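Putative peptidase (Parabacteroides merdae, PDB 4L8K) probably hydrolyses peptide bonds as a serine peptidase of family S41, within the ClpP/crotonase clan. Local coordinates at residues A[50-54]-A[71-77]; A[122-128]-A[151-157]; A[176-182]-A[196-202]. All coordinates share one frame; numbering follows the deposited sequence.

Contact 1 of 3, residues A[50-54]-A[71-77]; sequences QYELF and LISSFDM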
loop_
_atom_site.group_PDB
_atom_site.type_symbol
_atom_site.label_atom_id
_atom_site.label_comp_id
_atom_site.label_asym_id
_atom_site.label_seq_id
_atom_site.Cartn_x
_atom_site.Cartn_y
_atom_site.Cartn_z
ATOM N N GLN A 50 6.152 31.192 12.609
ATOM C CA GLN A 50 5.442 30.068 11.959
ATOM C C GLN A 50 6.355 28.879 11.583
ATOM O O GLN A 50 5.876 27.748 11.536
ATOM C CB GLN A 50 4.679 30.543 10.707
ATOM C CG GLN A 50 5.584 31.002 9.555
ATOM C CD GLN A 50 4.807 31.762 8.521
ATOM O OE1 GLN A 50 3.748 31.341 8.066
ATOM N NE2 GLN A 50 5.304 32.915 8.142
ATOM N N TYR A 51 7.648 29.137 11.318
ATOM C CA TYR A 51 8.609 28.099 10.927
ATOM C C TYR A 51 9.045 27.267 12.128
ATOM O O TYR A 51 9.159 26.053 12.017
ATOM C CB TYR A 51 9.825 28.754 10.245
ATOM C CG TYR A 51 9.434 29.598 9.052
ATOM C CD1 TYR A 51 8.998 29.008 7.865
ATOM C CD2 TYR A 51 9.472 30.988 9.115
ATOM C CE1 TYR A 51 8.622 29.785 6.767
ATOM C CE2 TYR A 51 9.122 31.772 8.016
ATOM C CZ TYR A 51 8.694 31.167 6.845
ATOM O OH TYR A 51 8.353 31.943 5.761
ATOM N N GLU A 52 9.290 27.931 13.271
ATOM C CA GLU A 52 9.659 27.275 14.530
ATOM C C GLU A 52 8.495 26.404 15.026
ATOM O O GLU A 52 8.712 25.272 15.465
ATOM C CB GLU A 52 10.039 28.331 15.576
ATOM C CG GLU A 52 11.305 29.088 15.197
ATOM C CD GLU A 52 11.518 30.440 15.863
ATOM O OE1 GLU A 52 10.587 30.944 16.532
ATOM O OE2 GLU A 52 12.616 31.013 15.688
ATOM N N LEU A 53 7.253 26.932 14.935
ATOM C CA LEU A 53 6.041 26.217 15.315
ATOM C C LEU A 53 5.881 24.974 14.426
ATOM O O LEU A 53 5.613 23.884 14.936
ATOM C CB LEU A 53 4.787 27.148 15.209
ATOM C CG LEU A 53 3.424 26.459 15.494
ATOM C CD1 LEU A 53 3.307 26.043 16.958
ATOM C CD2 LEU A 53 2.266 27.331 15.086
ATOM N N PHE A 54 6.072 25.142 13.100
ATOM C CA PHE A 54 5.944 24.052 12.149
ATOM C C PHE A 54 6.950 22.916 12.464
ATOM O O PHE A 54 6.573 21.742 12.463
ATOM C CB PHE A 54 6.085 24.541 10.686
ATOM C CG PHE A 54 5.792 23.442 9.670
ATOM C CD1 PHE A 54 6.777 22.561 9.283
ATOM C CD2 PHE A 54 4.513 23.278 9.138
ATOM C CE1 PHE A 54 6.489 21.516 8.409
ATOM C CE2 PHE A 54 4.235 22.231 8.243
ATOM C CZ PHE A 54 5.228 21.375 7.878
ATOM N N LEU A 71 1.942 16.889 8.540
ATOM C CA LEU A 71 1.499 18.249 8.848
ATOM C C LEU A 71 1.781 19.057 7.589
ATOM O O LEU A 71 2.910 19.014 7.091
ATOM C CB LEU A 71 2.208 18.841 10.090
ATOM C CG LEU A 71 1.756 20.248 10.535
ATOM C CD1 LEU A 71 0.312 20.248 11.052
ATOM C CD2 LEU A 71 2.687 20.785 11.619
ATOM N N ILE A 72 0.756 19.727 7.031
ATOM C CA ILE A 72 0.909 20.441 5.777
ATOM C C ILE A 72 0.626 21.917 5.929
ATOM O O ILE A 72 -0.473 22.307 6.325
ATOM C CB ILE A 72 0.016 19.829 4.666
ATOM C CG1 ILE A 72 0.110 18.284 4.645
ATOM C CG2 ILE A 72 0.379 20.424 3.298
ATOM C CD1 ILE A 72 -0.987 17.544 3.923
ATOM N N SER A 73 1.609 22.740 5.547
ATOM C CA SER A 73 1.503 24.191 5.493
ATOM C C SER A 73 1.727 24.584 4.040
ATOM O O SER A 73 1.890 23.707 3.182
ATOM C CB SER A 73 2.514 24.859 6.428
ATOM O OG SER A 73 3.842 24.748 5.946
ATOM N N SER A 74 1.757 25.889 3.759
ATOM C CA SER A 74 1.972 26.379 2.416
ATOM C C SER A 74 3.472 26.417 2.075
ATOM O O SER A 74 3.811 26.578 0.909
ATOM C CB SER A 74 1.324 27.746 2.271
ATOM O OG SER A 74 -0.074 27.561 2.104
ATOM N N PHE A 75 4.358 26.210 3.061
ATOM C CA PHE A 75 5.818 26.251 2.865
ATOM C C PHE A 75 6.483 24.877 3.006
ATOM O O PHE A 75 7.576 24.702 2.470
ATOM C CB PHE A 75 6.495 27.246 3.828
ATOM C CG PHE A 75 6.097 27.140 5.288
ATOM C CD1 PHE A 75 6.811 26.320 6.163
ATOM C CD2 PHE A 75 5.040 27.902 5.801
ATOM C CE1 PHE A 75 6.459 26.238 7.516
ATOM C CE2 PHE A 75 4.680 27.804 7.155
ATOM C CZ PHE A 75 5.397 26.971 7.999
ATOM N N ASP A 76 5.861 23.922 3.734
ATOM C CA ASP A 76 6.442 22.588 3.907
ATOM C C ASP A 76 5.414 21.559 4.317
ATOM O O ASP A 76 4.282 21.877 4.655
ATOM C CB ASP A 76 7.602 22.586 4.956
ATOM C CG ASP A 76 8.628 21.449 4.798
ATOM O OD1 ASP A 76 8.513 20.658 3.826
ATOM O OD2 ASP A 76 9.538 21.353 5.639
HETATM N N MSE A 77 5.835 20.304 4.266
HETATM C CA MSE A 77 5.083 19.149 4.710
HETATM C C MSE A 77 5.998 18.325 5.614
HETATM O O MSE A 77 7.116 17.970 5.214
HETATM C CB MSE A 77 4.583 18.317 3.527
HETATM C CG MSE A 77 3.678 17.186 3.971
HETATM SE SE MSE A 77 3.136 16.061 2.510
HETATM C CE MSE A 77 4.646 15.156 2.288
#
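F54 overlaps the ring of F75, whose edge is turned toward the F54 face in an offset edge-to-face pair. F75 CE1 lies 3.6 Å from F54 CG, and the two planes stand 64° apart. Y51 points its own edge at the face of F75; these centroids are 4.9 Å apart. The three rings form an aromatic cluster. Q50 OE1 lies 3.8 Å from F75 CE2. F54 has CG anti to the backbone N (chi1 -173°), and this sends the ring from helix 50-61 into the turn after strand 70-72. There F54 CZ comes within 3.4 Å of L71 O, at the ring edge. L71 CG packs on CE2 of the same ring, and D76 CB lies by its CE1.

S73 OG sits over the face of F75 that is opposite Y51. It also accepts from the backbone N of F75 (3.3 Å) and of D76 (3.1 Å), an ST turn and an ST motif that hold the loop in shape. W261 adds another edge-to-face partner for F54. No hydrogen bond joins the two segments, so the helix start and the loop are held together by ring packing and apolar contact.

Contact 2 of 3, residues A[122-128]-A[151-157]; sequences YVYYGSF and IFDVRDN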
loop_
_atom_site.group_PDB
_atom_site.type_symbol
_atom_site.label_atom_id
_atom_site.label_comp_id
_atom_site.label_asym_id
_atom_site.label_seq_id
_atom_site.Cartn_x
_atom_site.Cartn_y
_atom_site.Cartn_z
ATOM N N TYR A 122 3.663 -10.947 -17.797
ATOM C CA TYR A 122 4.144 -9.954 -16.818
ATOM C C TYR A 122 3.325 -8.660 -16.961
ATOM O O TYR A 122 3.156 -8.147 -18.059
ATOM C CB TYR A 122 5.663 -9.706 -16.945
ATOM C CG TYR A 122 6.172 -8.545 -16.097
ATOM C CD1 TYR A 122 6.460 -8.712 -14.742
ATOM C CD2 TYR A 122 6.302 -7.265 -16.637
ATOM C CE1 TYR A 122 6.885 -7.642 -13.952
ATOM C CE2 TYR A 122 6.690 -6.180 -15.844
ATOM C CZ TYR A 122 6.998 -6.376 -14.510
ATOM O OH TYR A 122 7.407 -5.303 -13.751
ATOM N N VAL A 123 2.781 -8.175 -15.845
ATOM C CA VAL A 123 2.039 -6.912 -15.804
ATOM C C VAL A 123 2.712 -5.979 -14.787
ATOM O O VAL A 123 2.987 -6.383 -13.661
ATOM C CB VAL A 123 0.506 -7.070 -15.476
ATOM C CG1 VAL A 123 -0.226 -5.725 -15.529
ATOM C CG2 VAL A 123 -0.186 -8.086 -16.390
ATOM N N TYR A 124 2.965 -4.735 -15.185
ATOM C CA TYR A 124 3.367 -3.699 -14.248
ATOM C C TYR A 124 2.209 -2.699 -14.137
ATOM O O TYR A 124 1.735 -2.150 -15.144
ATOM C CB TYR A 124 4.681 -2.986 -14.592
ATOM C CG TYR A 124 5.035 -1.981 -13.514
ATOM C CD1 TYR A 124 5.296 -2.395 -12.209
ATOM C CD2 TYR A 124 5.030 -0.615 -13.775
ATOM C CE1 TYR A 124 5.571 -1.478 -11.196
ATOM C CE2 TYR A 124 5.338 0.314 -12.778
ATOM C CZ TYR A 124 5.574 -0.123 -11.480
ATOM O OH TYR A 124 5.809 0.757 -10.458
ATOM N N TYR A 125 1.726 -2.507 -12.915
ATOM C CA TYR A 125 0.662 -1.557 -12.636
ATOM C C TYR A 125 1.206 -0.550 -11.602
ATOM O O TYR A 125 1.228 -0.824 -10.401
ATOM C CB TYR A 125 -0.614 -2.289 -12.168
ATOM C CG TYR A 125 -1.820 -1.375 -12.106
ATOM C CD1 TYR A 125 -2.229 -0.650 -13.222
ATOM C CD2 TYR A 125 -2.561 -1.245 -10.940
ATOM C CE1 TYR A 125 -3.343 0.192 -13.171
ATOM C CE2 TYR A 125 -3.682 -0.417 -10.883
ATOM C CZ TYR A 125 -4.083 0.280 -12.009
ATOM O OH TYR A 125 -5.174 1.105 -11.964
ATOM N N GLY A 126 1.707 0.576 -12.102
ATOM C CA GLY A 126 2.365 1.583 -11.279
ATOM C C GLY A 126 1.497 2.465 -10.416
ATOM O O GLY A 126 1.994 3.058 -9.453
ATOM N N SER A 127 0.222 2.637 -10.779
ATOM C CA SER A 127 -0.650 3.556 -10.042
ATOM C C SER A 127 -2.107 3.159 -10.122
ATOM O O SER A 127 -2.611 3.000 -11.226
ATOM C CB SER A 127 -0.490 4.981 -10.593
ATOM O OG SER A 127 -1.340 5.879 -9.894
ATOM N N PHE A 128 -2.802 3.097 -8.970
ATOM C CA PHE A 128 -4.248 2.848 -8.935
ATOM C C PHE A 128 -5.034 4.136 -9.309
ATOM O O PHE A 128 -6.260 4.110 -9.279
ATOM C CB PHE A 128 -4.723 2.252 -7.574
ATOM C CG PHE A 128 -4.460 0.771 -7.443
ATOM C CD1 PHE A 128 -5.320 -0.154 -8.008
ATOM C CD2 PHE A 128 -3.304 0.307 -6.837
ATOM C CE1 PHE A 128 -5.043 -1.524 -7.937
ATOM C CE2 PHE A 128 -3.029 -1.062 -6.765
ATOM C CZ PHE A 128 -3.913 -1.969 -7.293
ATOM N N ILE A 151 2.645 -12.701 -13.491
ATOM C CA ILE A 151 3.336 -11.832 -12.543
ATOM C C ILE A 151 2.557 -10.508 -12.568
ATOM O O ILE A 151 2.414 -9.895 -13.647
ATOM C CB ILE A 151 4.879 -11.661 -12.815
ATOM C CG1 ILE A 151 5.635 -13.009 -12.699
ATOM C CG2 ILE A 151 5.515 -10.596 -11.879
ATOM C CD1 ILE A 151 7.132 -12.978 -13.285
ATOM N N PHE A 152 1.995 -10.107 -11.401
ATOM C CA PHE A 152 1.270 -8.842 -11.268
ATOM C C PHE A 152 2.111 -7.934 -10.352
ATOM O O PHE A 152 2.116 -8.077 -9.136
ATOM C CB PHE A 152 -0.184 -9.039 -10.770
ATOM C CG PHE A 152 -1.070 -7.870 -11.142
ATOM C CD1 PHE A 152 -1.086 -6.710 -10.364
ATOM C CD2 PHE A 152 -1.839 -7.899 -12.306
ATOM C CE1 PHE A 152 -1.884 -5.613 -10.728
ATOM C CE2 PHE A 152 -2.639 -6.810 -12.668
ATOM C CZ PHE A 152 -2.661 -5.678 -11.873
ATOM N N ASP A 153 2.881 -7.058 -10.951
ATOM C CA ASP A 153 3.842 -6.219 -10.226
ATOM C C ASP A 153 3.235 -4.871 -9.833
ATOM O O ASP A 153 2.937 -4.033 -10.699
ATOM C CB ASP A 153 5.097 -6.035 -11.121
ATOM C CG ASP A 153 6.320 -5.383 -10.500
ATOM O OD1 ASP A 153 6.247 -4.970 -9.321
ATOM O OD2 ASP A 153 7.349 -5.294 -11.190
ATOM N N VAL A 154 3.088 -4.657 -8.508
ATOM C CA VAL A 154 2.554 -3.396 -7.945
ATOM C C VAL A 154 3.617 -2.714 -7.038
ATOM O O VAL A 154 3.269 -1.952 -6.134
ATOM C CB VAL A 154 1.192 -3.568 -7.210
ATOM C CG1 VAL A 154 0.070 -3.907 -8.191
ATOM C CG2 VAL A 154 1.282 -4.577 -6.059
ATOM N N ARG A 155 4.904 -2.990 -7.283
ATOM C CA ARG A 155 5.981 -2.322 -6.564
ATOM C C ARG A 155 5.984 -0.852 -6.960
ATOM O O ARG A 155 5.705 -0.545 -8.124
ATOM C CB ARG A 155 7.344 -2.950 -6.893
ATOM C CG ARG A 155 7.534 -4.346 -6.317
ATOM C CD ARG A 155 8.871 -4.955 -6.740
ATOM N NE ARG A 155 8.909 -5.203 -8.185
ATOM C CZ ARG A 155 10.001 -5.499 -8.881
ATOM N NH1 ARG A 155 11.189 -5.547 -8.282
ATOM N NH2 ARG A 155 9.920 -5.731 -10.185
ATOM N N ASP A 156 6.255 0.053 -6.008
ATOM C CA ASP A 156 6.269 1.496 -6.229
ATOM C C ASP A 156 4.876 2.049 -6.595
ATOM O O ASP A 156 4.783 3.105 -7.198
ATOM C CB ASP A 156 7.318 1.901 -7.275
ATOM C CG ASP A 156 8.699 2.101 -6.687
ATOM O OD1 ASP A 156 9.000 1.480 -5.637
ATOM O OD2 ASP A 156 9.477 2.871 -7.270
ATOM N N ASN A 157 3.804 1.352 -6.201
ATOM C CA ASN A 157 2.454 1.819 -6.462
ATOM C C ASN A 157 1.891 2.357 -5.144
ATOM O O ASN A 157 1.521 1.592 -4.260
ATOM C CB ASN A 157 1.589 0.699 -7.078
ATOM C CG ASN A 157 0.182 1.111 -7.483
ATOM O OD1 ASN A 157 -0.415 2.046 -6.922
ATOM N ND2 ASN A 157 -0.404 0.373 -8.438
HETATM O O HOH W 1 4.315 4.422 -9.541
#
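D153 meets Y122 and Y124 from the neighbouring parallel strand. Its CB lies 3.3 Å from V123 O and also faces the Y122 hydroxyl. CG comes next, against Y124 CD1, with the Y124 ring and the carboxylate planes 74° apart. At the tip, D153 OD2 takes the proton of Y122 OH at 2.6 Å on its anti side, in the plane of the Y122 ring. On its syn side OD2 is bound by R155 NH2. OD1 accepts from R155 NE, also syn, and from R155 N, the latter closing an Asx turn. These two donors reach OD1 from opposite faces of the carboxylate. R155 thus grips the carboxylate side-on, and four donors fix its rotation. Because this carboxylate is buried, the arginine probably stabilises its negative charge. An alanine here would remove these four acceptor bonds and is likely to leave the buried R155 guanidinium without its side-on partner, though D300 still pairs with it, and Y122 OH without this acceptor.

Y124 has CG anti to the backbone N (chi1 -177°), which carries its OH along the strand to R155 O, 2.7 Å away in the carbonyl plane. Further on, N157 ND2 donates to Y125 O at 2.8 Å from above the carbonyl plane. N157 OD1 takes a weak bond from F128 N. One water bridges G126 O and D156 O. On the face of V123 and F152, V123 CG1 packs on the F152 ring, and Y125 CB also touches that ring.

The backbones pair through V123 N to I151 O, D153 N to V123 O and Y125 N to D153 O. This is the parallel pairing of a beta-alpha-beta unit, with helix 134-143 as the crossover, in the seven-stranded mixed sheet, consistent with the ClpP/crotonase clan to which family S41 belongs.

Contact 3 of 3, residues A[176-182]-A[196-202]; sequences RILTGYT and PNPVYLS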
loop_
_atom_site.group_PDB
_atom_site.type_symbol
_atom_site.label_atom_id
_atom_site.label_comp_id
_atom_site.label_asym_id
_atom_site.label_seq_id
_atom_site.Cartn_x
_atom_site.Cartn_y
_atom_site.Cartn_z
ATOM N N ARG A 176 -17.714 -15.408 -4.285
ATOM C CA ARG A 176 -17.831 -14.284 -3.357
ATOM C C ARG A 176 -17.052 -14.638 -2.081
ATOM O O ARG A 176 -17.108 -15.780 -1.629
ATOM C CB ARG A 176 -19.324 -13.979 -3.068
ATOM C CG ARG A 176 -19.573 -12.798 -2.103
ATOM C CD ARG A 176 -21.036 -12.415 -2.133
ATOM N NE ARG A 176 -21.442 -11.509 -1.053
ATOM C CZ ARG A 176 -21.387 -10.180 -1.117
ATOM N NH1 ARG A 176 -20.886 -9.575 -2.192
ATOM N NH2 ARG A 176 -21.794 -9.445 -0.092
ATOM N N ILE A 177 -16.260 -13.695 -1.563
ATOM C CA ILE A 177 -15.432 -13.923 -0.372
ATOM C C ILE A 177 -15.439 -12.727 0.548
ATOM O O ILE A 177 -15.634 -11.593 0.105
ATOM C CB ILE A 177 -13.939 -14.249 -0.743
ATOM C CG1 ILE A 177 -13.273 -13.123 -1.596
ATOM C CG2 ILE A 177 -13.776 -15.645 -1.343
ATOM C CD1 ILE A 177 -11.708 -12.913 -1.368
ATOM N N LEU A 178 -15.151 -12.990 1.828
ATOM C CA LEU A 178 -14.899 -11.990 2.838
ATOM C C LEU A 178 -13.478 -11.498 2.569
ATOM O O LEU A 178 -12.587 -12.331 2.463
ATOM C CB LEU A 178 -15.052 -12.639 4.238
ATOM C CG LEU A 178 -14.629 -11.773 5.440
ATOM C CD1 LEU A 178 -15.593 -10.625 5.657
ATOM C CD2 LEU A 178 -14.483 -12.620 6.696
ATOM N N THR A 179 -13.262 -10.175 2.400
ATOM C CA THR A 179 -11.924 -9.633 2.093
ATOM C C THR A 179 -11.223 -9.107 3.346
ATOM O O THR A 179 -10.001 -8.967 3.378
ATOM C CB THR A 179 -12.004 -8.530 1.019
ATOM O OG1 THR A 179 -12.646 -7.368 1.551
ATOM C CG2 THR A 179 -12.683 -8.997 -0.256
ATOM N N GLY A 180 -12.016 -8.831 4.367
ATOM C CA GLY A 180 -11.543 -8.306 5.631
ATOM C C GLY A 180 -12.616 -7.476 6.277
ATOM O O GLY A 180 -13.812 -7.671 6.006
ATOM N N TYR A 181 -12.186 -6.563 7.157
ATOM C CA TYR A 181 -13.073 -5.722 7.951
ATOM C C TYR A 181 -12.601 -4.288 8.013
ATOM O O TYR A 181 -11.402 -4.010 7.864
ATOM C CB TYR A 181 -13.158 -6.253 9.412
ATOM C CG TYR A 181 -13.623 -7.686 9.552
ATOM C CD1 TYR A 181 -12.722 -8.742 9.490
ATOM C CD2 TYR A 181 -14.958 -7.986 9.846
ATOM C CE1 TYR A 181 -13.145 -10.067 9.614
ATOM C CE2 TYR A 181 -15.388 -9.307 9.999
ATOM C CZ TYR A 181 -14.476 -10.345 9.874
ATOM O OH TYR A 181 -14.879 -11.644 10.038
ATOM N N THR A 182 -13.548 -3.378 8.310
ATOM C CA THR A 182 -13.256 -1.963 8.562
ATOM C C THR A 182 -13.853 -1.599 9.920
ATOM O O THR A 182 -14.849 -2.178 10.335
ATOM C CB THR A 182 -13.756 -1.027 7.430
ATOM O OG1 THR A 182 -15.171 -1.173 7.262
ATOM C CG2 THR A 182 -13.035 -1.267 6.089
ATOM N N PRO A 196 -15.902 -4.448 14.083
ATOM C CA PRO A 196 -15.419 -4.719 12.705
ATOM C C PRO A 196 -16.558 -5.007 11.727
ATOM O O PRO A 196 -17.416 -5.838 11.996
ATOM C CB PRO A 196 -14.511 -5.933 12.885
ATOM C CG PRO A 196 -14.064 -5.856 14.326
ATOM C CD PRO A 196 -15.252 -5.349 15.062
ATOM N N ASN A 197 -16.629 -4.225 10.653
ATOM C CA ASN A 197 -17.660 -4.372 9.633
ATOM C C ASN A 197 -17.118 -5.224 8.467
ATOM O O ASN A 197 -16.140 -4.825 7.830
ATOM C CB ASN A 197 -18.149 -3.001 9.135
ATOM C CG ASN A 197 -19.181 -3.120 8.036
ATOM O OD1 ASN A 197 -20.303 -3.564 8.263
ATOM N ND2 ASN A 197 -18.793 -2.829 6.808
ATOM N N PRO A 198 -17.740 -6.389 8.170
ATOM C CA PRO A 198 -17.235 -7.237 7.070
ATOM C C PRO A 198 -17.397 -6.610 5.682
ATOM O O PRO A 198 -18.426 -6.013 5.369
ATOM C CB PRO A 198 -18.068 -8.519 7.189
ATOM C CG PRO A 198 -19.313 -8.101 7.845
ATOM C CD PRO A 198 -18.917 -7.007 8.822
ATOM N N VAL A 199 -16.362 -6.752 4.859
ATOM C CA VAL A 199 -16.335 -6.254 3.495
ATOM C C VAL A 199 -16.212 -7.489 2.594
ATOM O O VAL A 199 -15.372 -8.348 2.841
ATOM C CB VAL A 199 -15.202 -5.202 3.264
ATOM C CG1 VAL A 199 -15.210 -4.690 1.826
ATOM C CG2 VAL A 199 -15.318 -4.038 4.233
ATOM N N TYR A 200 -17.076 -7.593 1.580
ATOM C CA TYR A 200 -17.069 -8.722 0.647
ATOM C C TYR A 200 -16.746 -8.283 -0.769
ATOM O O TYR A 200 -16.985 -7.138 -1.116
ATOM C CB TYR A 200 -18.437 -9.434 0.645
ATOM C CG TYR A 200 -18.835 -9.990 1.991
ATOM C CD1 TYR A 200 -18.480 -11.280 2.363
ATOM C CD2 TYR A 200 -19.565 -9.223 2.899
ATOM C CE1 TYR A 200 -18.815 -11.789 3.614
ATOM C CE2 TYR A 200 -19.914 -9.727 4.153
ATOM C CZ TYR A 200 -19.538 -11.011 4.503
ATOM O OH TYR A 200 -19.900 -11.512 5.726
ATOM N N LEU A 201 -16.237 -9.206 -1.588
ATOM C CA LEU A 201 -15.949 -8.986 -3.002
ATOM C C LEU A 201 -16.523 -10.166 -3.809
ATOM O O LEU A 201 -16.391 -11.328 -3.407
ATOM C CB LEU A 201 -14.446 -8.796 -3.268
ATOM C CG LEU A 201 -13.999 -8.397 -4.709
ATOM C CD1 LEU A 201 -14.525 -7.021 -5.121
ATOM C CD2 LEU A 201 -12.485 -8.398 -4.829
ATOM N N SER A 202 -17.209 -9.854 -4.907
ATOM C CA SER A 202 -17.810 -10.862 -5.764
ATOM C C SER A 202 -16.959 -11.047 -7.004
ATOM O O SER A 202 -16.329 -10.087 -7.447
ATOM C CB SER A 202 -19.242 -10.473 -6.141
ATOM O OG SER A 202 -20.086 -10.643 -5.014
#
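T182 and N197 exchange two backbone hydrogen bonds at one end of this antiparallel pair, and N197 N to T182 O is the shorter at 2.7 Å. At the other end I177 N to L201 O and L201 N to I177 O are both 3.0 Å. Between them, T179 N donates to V199 O almost straight (2.8 Å, 173° at the hydrogen), and V199 N donates to G180 O. R176 adds a side-chain bond: its NH1 reaches S202 OG at 3.1 Å, with the oxygen in the guanidinium plane.

The two strands form a beta hairpin with a long connection, and a beta bulge breaks their register. L178 pairs with Y200, but G180 pairs with V199, so T179 is the extra residue. At the backbone angles of G180, a CB would jam against the preceding carbonyl O. Strand 177-182 also runs beside strand 270-271, leaving 197-201 at the sheet edge.

Packing differs between the two faces. On the face of L178, Y181, P198 and Y200, the extended R176 chain lays its guanidinium over Y200 CB, with R176 NH2 3.4 Å from that carbon. The guanidinium and the Y200 ring are only 22° from parallel. L178 has CG anti to the backbone N (chi1 172°), and CD1 lies over one Y200 ring face, toward its rim, and against P198 CB. The Y181 ring leans on P196 CB and on P198, nearest through CD2.

On the other side, T179 CG2 presses on L201 CB at a tight 3.5 Å. Helix 224-232 lies behind them, with V231 touching both residues. T182 CG2 meets V199 CG2 farther along the pair.

The three contacts follow one another along the chain without interleaving, and none touches another. Contact 1 joins helix 50-61 to the end of strand 70-72 and the loop after it; that strand is an edge of a small antiparallel sheet with 262-266 and 252-256. Contact 2 lies in the seven-stranded mixed sheet, its centre about 34 Å from that of contact 1. Contact 3 belongs to a third, separate antiparallel sheet, its centre about 23 Å from that of contact 2 and about 39 Å from that of contact 1. Contacts 2 and 3 both belong to the S41 peptidase region, and helix 224-232 packs against side chains of both. Contact 2 is buried, contact 3 lies at the surface, and contact 1 is partly buried.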